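Local coordinates for protein N5-Carboxyaminoimidazole ribonucleotide synthetase (Staphylococcus aureus subsp. aureus, PDB 3ORQ) that catalyses the ATP-dependent carboxylation of 5-aminoimidazole ribonucleotide with bicarbonate to N5-carboxyaminoimidazole ribonucleotide, a step of purine biosynthesis, at residues 189-202 / 250-264. Residues are numbered along the deposited sequence; the frame is centred on the assembly and turned at random.
Sequences LNIKKEVSLTVTRG and FIGTFTVEFFIDSNN. With MG (magnesium ion), chain C; ADP (adenosine-5'-diphosphate), chain D.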
loop_
_atom_site.group_PDB
_atom_site.type_symbol
_atom_site.label_atom_id
_atom_site.label_comp_id
_atom_site.label_asym_id
_atom_site.label_seq_id
_atom_site.Cartn_x
_atom_site.Cartn_y
_atom_site.Cartn_z
ATOM N N LEU A 189 37.099 0.349 10.705
ATOM C CA LEU A 189 36.781 -0.465 11.857
ATOM C C LEU A 189 36.618 -1.916 11.505
ATOM O O LEU A 189 36.360 -2.257 10.360
ATOM C CB LEU A 189 35.466 -0.000 12.484
ATOM C CG LEU A 189 35.353 1.423 13.035
ATOM C CD1 LEU A 189 33.940 1.665 13.573
ATOM C CD2 LEU A 189 36.372 1.660 14.092
ATOM N N ASN A 190 36.754 -2.767 12.514
ATOM C CA ASN A 190 36.406 -4.171 12.395
ATOM C C ASN A 190 34.956 -4.370 12.852
ATOM O O ASN A 190 34.692 -4.629 14.034
ATOM C CB ASN A 190 37.371 -5.037 13.218
ATOM C CG ASN A 190 37.162 -6.533 12.989
ATOM O OD1 ASN A 190 37.491 -7.350 13.852
ATOM N ND2 ASN A 190 36.615 -6.896 11.824
ATOM N N ILE A 191 34.028 -4.236 11.907
ATOM C CA ILE A 191 32.582 -4.225 12.185
ATOM C C ILE A 191 31.966 -5.623 12.182
ATOM O O ILE A 191 32.167 -6.373 11.231
ATOM C CB ILE A 191 31.870 -3.401 11.132
ATOM C CG1 ILE A 191 32.362 -1.961 11.200
ATOM C CG2 ILE A 191 30.321 -3.498 11.295
ATOM C CD1 ILE A 191 31.662 -1.064 10.208
ATOM N N LYS A 192 31.220 -5.977 13.231
ATOM C CA LYS A 192 30.556 -7.291 13.231
ATOM C C LYS A 192 29.095 -7.223 12.752
ATOM O O LYS A 192 28.605 -8.148 12.111
ATOM C CB LYS A 192 30.674 -8.025 14.574
ATOM C CG LYS A 192 30.011 -7.326 15.720
ATOM C CD LYS A 192 30.197 -8.063 17.048
ATOM C CE LYS A 192 28.907 -8.734 17.492
ATOM N NZ LYS A 192 29.050 -9.360 18.839
ATOM N N LYS A 193 28.406 -6.133 13.063
ATOM C CA LYS A 193 27.047 -5.926 12.575
ATOM C C LYS A 193 26.826 -4.459 12.238
ATOM O O LYS A 193 27.411 -3.577 12.861
ATOM C CB LYS A 193 26.033 -6.372 13.641
ATOM C CG LYS A 193 25.829 -7.878 13.783
ATOM C CD LYS A 193 24.472 -8.273 13.260
ATOM C CE LYS A 193 23.849 -9.375 14.102
ATOM N NZ LYS A 193 24.464 -10.724 13.929
ATOM N N GLU A 194 25.996 -4.211 11.232
ATOM C CA GLU A 194 25.435 -2.878 11.009
ATOM C C GLU A 194 23.946 -2.843 11.284
ATOM O O GLU A 194 23.208 -3.765 10.912
ATOM C CB GLU A 194 25.691 -2.402 9.596
ATOM C CG GLU A 194 27.174 -2.225 9.289
ATOM C CD GLU A 194 27.393 -1.717 7.920
ATOM O OE1 GLU A 194 27.905 -2.479 7.100
ATOM O OE2 GLU A 194 27.017 -0.567 7.640
ATOM N N VAL A 195 23.499 -1.783 11.944
ATOM C CA VAL A 195 22.079 -1.614 12.196
ATOM C C VAL A 195 21.674 -0.208 11.830
ATOM O O VAL A 195 22.532 0.673 11.646
ATOM C CB VAL A 195 21.656 -1.897 13.684
ATOM C CG1 VAL A 195 22.022 -3.307 14.071
ATOM C CG2 VAL A 195 22.250 -0.866 14.646
ATOM N N SER A 196 20.363 0.007 11.759
ATOM C CA SER A 196 19.829 1.353 11.548
ATOM C C SER A 196 18.523 1.491 12.290
ATOM O O SER A 196 17.875 0.508 12.644
ATOM C CB SER A 196 19.630 1.651 10.054
ATOM O OG SER A 196 18.552 0.909 9.503
ATOM N N LEU A 197 18.153 2.738 12.546
ATOM C CA LEU A 197 16.973 3.072 13.310
ATOM C C LEU A 197 16.214 4.107 12.482
ATOM O O LEU A 197 16.704 5.202 12.194
ATOM C CB LEU A 197 17.378 3.667 14.650
ATOM C CG LEU A 197 16.256 3.820 15.671
ATOM C CD1 LEU A 197 15.638 2.473 16.041
ATOM C CD2 LEU A 197 16.771 4.530 16.901
ATOM N N THR A 198 15.035 3.726 12.023
ATOM C CA THR A 198 14.187 4.646 11.262
ATOM C C THR A 198 13.237 5.364 12.251
ATOM O O THR A 198 12.723 4.740 13.175
ATOM C CB THR A 198 13.496 3.884 10.174
ATOM O OG1 THR A 198 14.502 3.442 9.233
ATOM C CG2 THR A 198 12.424 4.773 9.479
ATOM N N VAL A 199 13.053 6.670 12.073
ATOM C CA VAL A 199 12.393 7.508 13.058
ATOM C C VAL A 199 11.468 8.478 12.350
ATOM O O VAL A 199 11.713 8.861 11.193
ATOM C CB VAL A 199 13.441 8.372 13.888
ATOM C CG1 VAL A 199 12.769 9.208 14.970
ATOM C CG2 VAL A 199 14.552 7.527 14.488
ATOM N N THR A 200 10.401 8.891 13.033
ATOM C CA THR A 200 9.566 9.934 12.442
ATOM C C THR A 200 9.303 10.986 13.485
ATOM O O THR A 200 8.939 10.678 14.619
ATOM C CB THR A 200 8.198 9.401 11.896
ATOM O OG1 THR A 200 8.413 8.342 10.944
ATOM C CG2 THR A 200 7.461 10.559 11.163
ATOM N N ARG A 201 9.447 12.234 13.098
ATOM C CA ARG A 201 9.218 13.342 14.036
ATOM C C ARG A 201 8.147 14.210 13.443
ATOM O O ARG A 201 8.164 14.467 12.241
ATOM C CB ARG A 201 10.497 14.161 14.221
ATOM C CG ARG A 201 11.036 14.077 15.636
ATOM C CD ARG A 201 12.149 15.117 15.857
ATOM N NE ARG A 201 11.722 16.085 16.834
ATOM C CZ ARG A 201 11.490 17.367 16.611
ATOM N NH1 ARG A 201 11.663 17.910 15.404
ATOM N NH2 ARG A 201 11.070 18.115 17.633
ATOM N N GLY A 202 7.197 14.632 14.249
ATOM C CA GLY A 202 6.092 15.402 13.697
ATOM C C GLY A 202 5.778 16.622 14.539
ATOM O O GLY A 202 6.600 17.105 15.318
ATOM N N PHE A 250 14.633 17.729 12.565
ATOM C CA PHE A 250 13.960 16.751 11.701
ATOM C C PHE A 250 12.457 16.809 11.811
ATOM O O PHE A 250 11.921 16.800 12.918
ATOM C CB PHE A 250 14.412 15.349 12.096
ATOM C CG PHE A 250 15.834 15.050 11.731
ATOM C CD1 PHE A 250 16.196 14.862 10.380
ATOM C CD2 PHE A 250 16.817 15.017 12.717
ATOM C CE1 PHE A 250 17.522 14.584 10.033
ATOM C CE2 PHE A 250 18.144 14.758 12.380
ATOM C CZ PHE A 250 18.506 14.538 11.062
ATOM N N ILE A 251 11.769 16.866 10.677
ATOM C CA ILE A 251 10.344 16.537 10.593
ATOM C C ILE A 251 10.190 15.462 9.498
ATOM O O ILE A 251 10.995 15.398 8.569
ATOM C CB ILE A 251 9.479 17.761 10.250
ATOM C CG1 ILE A 251 9.405 18.724 11.458
ATOM C CG2 ILE A 251 8.068 17.312 9.850
ATOM C CD1 ILE A 251 8.872 18.075 12.731
ATOM N N GLY A 252 9.187 14.593 9.658
ATOM C CA GLY A 252 8.983 13.429 8.802
ATOM C C GLY A 252 9.955 12.292 9.165
ATOM O O GLY A 252 10.544 12.261 10.243
ATOM N N THR A 253 10.158 11.366 8.245
ATOM C CA THR A 253 11.002 10.216 8.528
ATOM C C THR A 253 12.468 10.512 8.235
ATOM O O THR A 253 12.795 11.128 7.206
ATOM C CB THR A 253 10.479 9.003 7.725
ATOM O OG1 THR A 253 9.210 8.648 8.295
ATOM C CG2 THR A 253 11.438 7.787 7.784
ATOM N N PHE A 254 13.349 10.089 9.137
ATOM C CA PHE A 254 14.802 10.094 8.849
ATOM C C PHE A 254 15.379 8.799 9.391
ATOM O O PHE A 254 14.717 8.094 10.149
ATOM C CB PHE A 254 15.492 11.330 9.446
ATOM C CG PHE A 254 15.392 11.422 10.936
ATOM C CD1 PHE A 254 14.222 11.858 11.546
ATOM C CD2 PHE A 254 16.455 11.059 11.726
ATOM C CE1 PHE A 254 14.107 11.927 12.946
ATOM C CE2 PHE A 254 16.355 11.123 13.144
ATOM C CZ PHE A 254 15.174 11.559 13.743
ATOM N N THR A 255 16.577 8.449 8.959
ATOM C CA THR A 255 17.174 7.185 9.372
ATOM C C THR A 255 18.640 7.382 9.794
ATOM O O THR A 255 19.408 8.026 9.107
ATOM C CB THR A 255 17.126 6.143 8.223
ATOM O OG1 THR A 255 15.780 5.979 7.782
ATOM C CG2 THR A 255 17.694 4.773 8.675
ATOM N N VAL A 256 19.010 6.799 10.925
ATOM C CA VAL A 256 20.386 6.841 11.421
ATOM C C VAL A 256 20.979 5.456 11.222
ATOM O O VAL A 256 20.409 4.463 11.697
ATOM C CB VAL A 256 20.417 7.216 12.921
ATOM C CG1 VAL A 256 21.883 7.333 13.485
ATOM C CG2 VAL A 256 19.650 8.479 13.178
ATOM N N GLU A 257 22.113 5.396 10.514
ATOM C CA GLU A 257 22.910 4.172 10.335
ATOM C C GLU A 257 24.014 4.069 11.369
ATOM O O GLU A 257 24.713 5.039 11.598
ATOM C CB GLU A 257 23.597 4.178 8.971
ATOM C CG GLU A 257 22.689 3.978 7.797
ATOM C CD GLU A 257 23.453 3.890 6.486
ATOM O OE1 GLU A 257 24.702 3.682 6.478
ATOM O OE2 GLU A 257 22.811 4.025 5.438
ATOM N N PHE A 258 24.207 2.880 11.935
ATOM C CA PHE A 258 25.208 2.663 12.982
ATOM C C PHE A 258 26.145 1.501 12.655
ATOM O O PHE A 258 25.758 0.548 11.996
ATOM C CB PHE A 258 24.569 2.306 14.336
ATOM C CG PHE A 258 23.584 3.306 14.858
ATOM C CD1 PHE A 258 22.285 3.333 14.375
ATOM C CD2 PHE A 258 23.928 4.161 15.898
ATOM C CE1 PHE A 258 21.351 4.239 14.889
ATOM C CE2 PHE A 258 23.030 5.063 16.413
ATOM C CZ PHE A 258 21.715 5.099 15.909
ATOM N N PHE A 259 27.363 1.577 13.191
ATOM C CA PHE A 259 28.276 0.458 13.190
ATOM C C PHE A 259 28.353 -0.168 14.583
ATOM O O PHE A 259 28.362 0.533 15.599
ATOM C CB PHE A 259 29.688 0.912 12.771
ATOM C CG PHE A 259 29.772 1.467 11.389
ATOM C CD1 PHE A 259 28.899 1.038 10.388
ATOM C CD2 PHE A 259 30.732 2.424 11.077
ATOM C CE1 PHE A 259 28.976 1.555 9.082
ATOM C CE2 PHE A 259 30.825 2.951 9.774
ATOM C CZ PHE A 259 29.947 2.498 8.767
ATOM N N ILE A 260 28.421 -1.485 14.644
ATOM C CA ILE A 260 28.868 -2.086 15.887
ATOM C C ILE A 260 30.227 -2.838 15.730
ATOM O O ILE A 260 30.378 -3.697 14.850
ATOM C CB ILE A 260 27.765 -2.917 16.581
ATOM C CG1 ILE A 260 28.073 -4.394 16.483
ATOM C CG2 ILE A 260 26.273 -2.524 16.142
ATOM C CD1 ILE A 260 28.452 -4.957 17.816
ATOM N N ASP A 261 31.196 -2.475 16.578
ATOM C CA ASP A 261 32.554 -3.091 16.684
ATOM C C ASP A 261 32.657 -4.596 16.710
ATOM O O ASP A 261 31.694 -5.284 16.997
ATOM C CB ASP A 261 33.220 -2.658 18.018
ATOM C CG ASP A 261 34.208 -1.567 17.825
ATOM O OD1 ASP A 261 34.282 -1.039 16.686
ATOM O OD2 ASP A 261 34.927 -1.244 18.783
ATOM N N SER A 262 33.877 -5.094 16.504
ATOM C CA SER A 262 34.243 -6.450 16.931
ATOM C C SER A 262 34.067 -6.593 18.452
ATOM O O SER A 262 33.866 -7.694 18.969
ATOM C CB SER A 262 35.680 -6.754 16.536
ATOM O OG SER A 262 36.561 -5.784 17.072
ATOM N N ASN A 263 34.113 -5.453 19.141
ATOM C CA ASN A 263 33.955 -5.385 20.595
ATOM C C ASN A 263 32.605 -4.872 21.099
ATOM O O ASN A 263 32.495 -4.392 22.233
ATOM C CB ASN A 263 35.092 -4.571 21.204
ATOM C CG ASN A 263 36.260 -5.436 21.595
ATOM O OD1 ASN A 263 36.369 -5.853 22.750
ATOM N ND2 ASN A 263 37.118 -5.755 20.629
ATOM N N ASN A 264 31.585 -4.978 20.249
ATOM C CA ASN A 264 30.207 -4.592 20.587
ATOM C C ASN A 264 30.002 -3.101 20.862
ATOM O O ASN A 264 29.013 -2.710 21.481
ATOM C CB ASN A 264 29.669 -5.432 21.743
ATOM C CG ASN A 264 28.380 -6.126 21.399
ATOM O OD1 ASN A 264 28.307 -6.851 20.403
ATOM N ND2 ASN A 264 27.356 -5.941 22.236
HETATM MG MG MG C . 25.224 3.925 4.042
HETATM P PB ADP D . 27.276 5.353 1.464
HETATM O O1B ADP D . 26.889 6.703 2.009
HETATM O O2B ADP D . 26.369 4.181 1.718
HETATM O O3B ADP D . 27.729 5.446 0.033
HETATM P PA ADP D . 28.780 4.677 3.782
HETATM O O1A ADP D . 29.702 5.721 4.360
HETATM O O2A ADP D . 27.419 4.490 4.402
HETATM O O3A ADP D . 28.649 4.931 2.190
HETATM O "O5'" ADP D . 29.495 3.239 3.772
HETATM C "C5'" ADP D . 28.957 2.145 3.048
HETATM C "C4'" ADP D . 29.446 0.855 3.683
HETATM O "O4'" ADP D . 30.896 0.795 3.687
HETATM C "C3'" ADP D . 29.013 0.708 5.144
HETATM O "O3'" ADP D . 27.721 0.113 5.313
HETATM C "C2'" ADP D . 30.108 -0.180 5.714
HETATM O "O2'" ADP D . 29.761 -1.546 5.579
HETATM C "C1'" ADP D . 31.347 0.149 4.889
HETATM N N9 ADP D . 32.077 1.142 5.708
HETATM C C8 ADP D . 31.973 2.482 5.582
HETATM N N7 ADP D . 32.729 3.132 6.501
HETATM C C5 ADP D . 33.347 2.161 7.221
HETATM C C6 ADP D . 34.314 2.151 8.349
HETATM N N6 ADP D . 34.742 3.333 8.870
HETATM N N1 ADP D . 34.702 0.944 8.823
HETATM C C2 ADP D . 34.252 -0.223 8.302
HETATM N N3 ADP D . 33.372 -0.293 7.273
HETATM C C4 ADP D . 32.905 0.856 6.710
#
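Val-195 and Phe-258 form one of the hydrogen-bonded pairs that zip strands 193-201 and 252-261 into antiparallel neighbours within the large sheet that carries the ATP-grasp nucleotide site. The tight part is the buried middle and the Arg-201/Gly-252 end. On the face turned to helix 234-245, Val-199 sets its CB over one face of the Phe-254 ring, 3.9 Å from the centroid, while Phe-250 CG covers the opposite face. On the other face the Thr-198 and Thr-255 hydroxyls are hydrogen-bonded, OG1 to OG1, at 3.2 Å. Opposite Gly-252, Arg-201 bends at chi3 (115°) and brings NH1 back to Phe-250 O at 2.7 Å, that oxygen lying near the guanidinium plane. The loose end lies toward solvent, where Lys-192 NZ reaches Asn-264 OD1 (3.0 Å) and the bond from Ser-262 N to Asn-190 O is weak. From the corner there, Ile-191 swings CD1 over a face of Phe-259, 3.5 Å from its centroid, and against ADP C2 (3.3 Å). Phe-259, Glu-257 and Glu-194 continue the threonine-bearing face into the ADP pocket. Glu-257 OE1 binds magnesium with Glu-270 and the alpha-phosphate, and its OE2 is hydrogen-bonded to His-276 NE2. Glu-194 holds the ribose with both carboxylate oxygens: OE1 accepts from O2' at 2.6 Å, and OE2, at the edge of the Phe-259 ring, accepts from O3' at 2.5 Å.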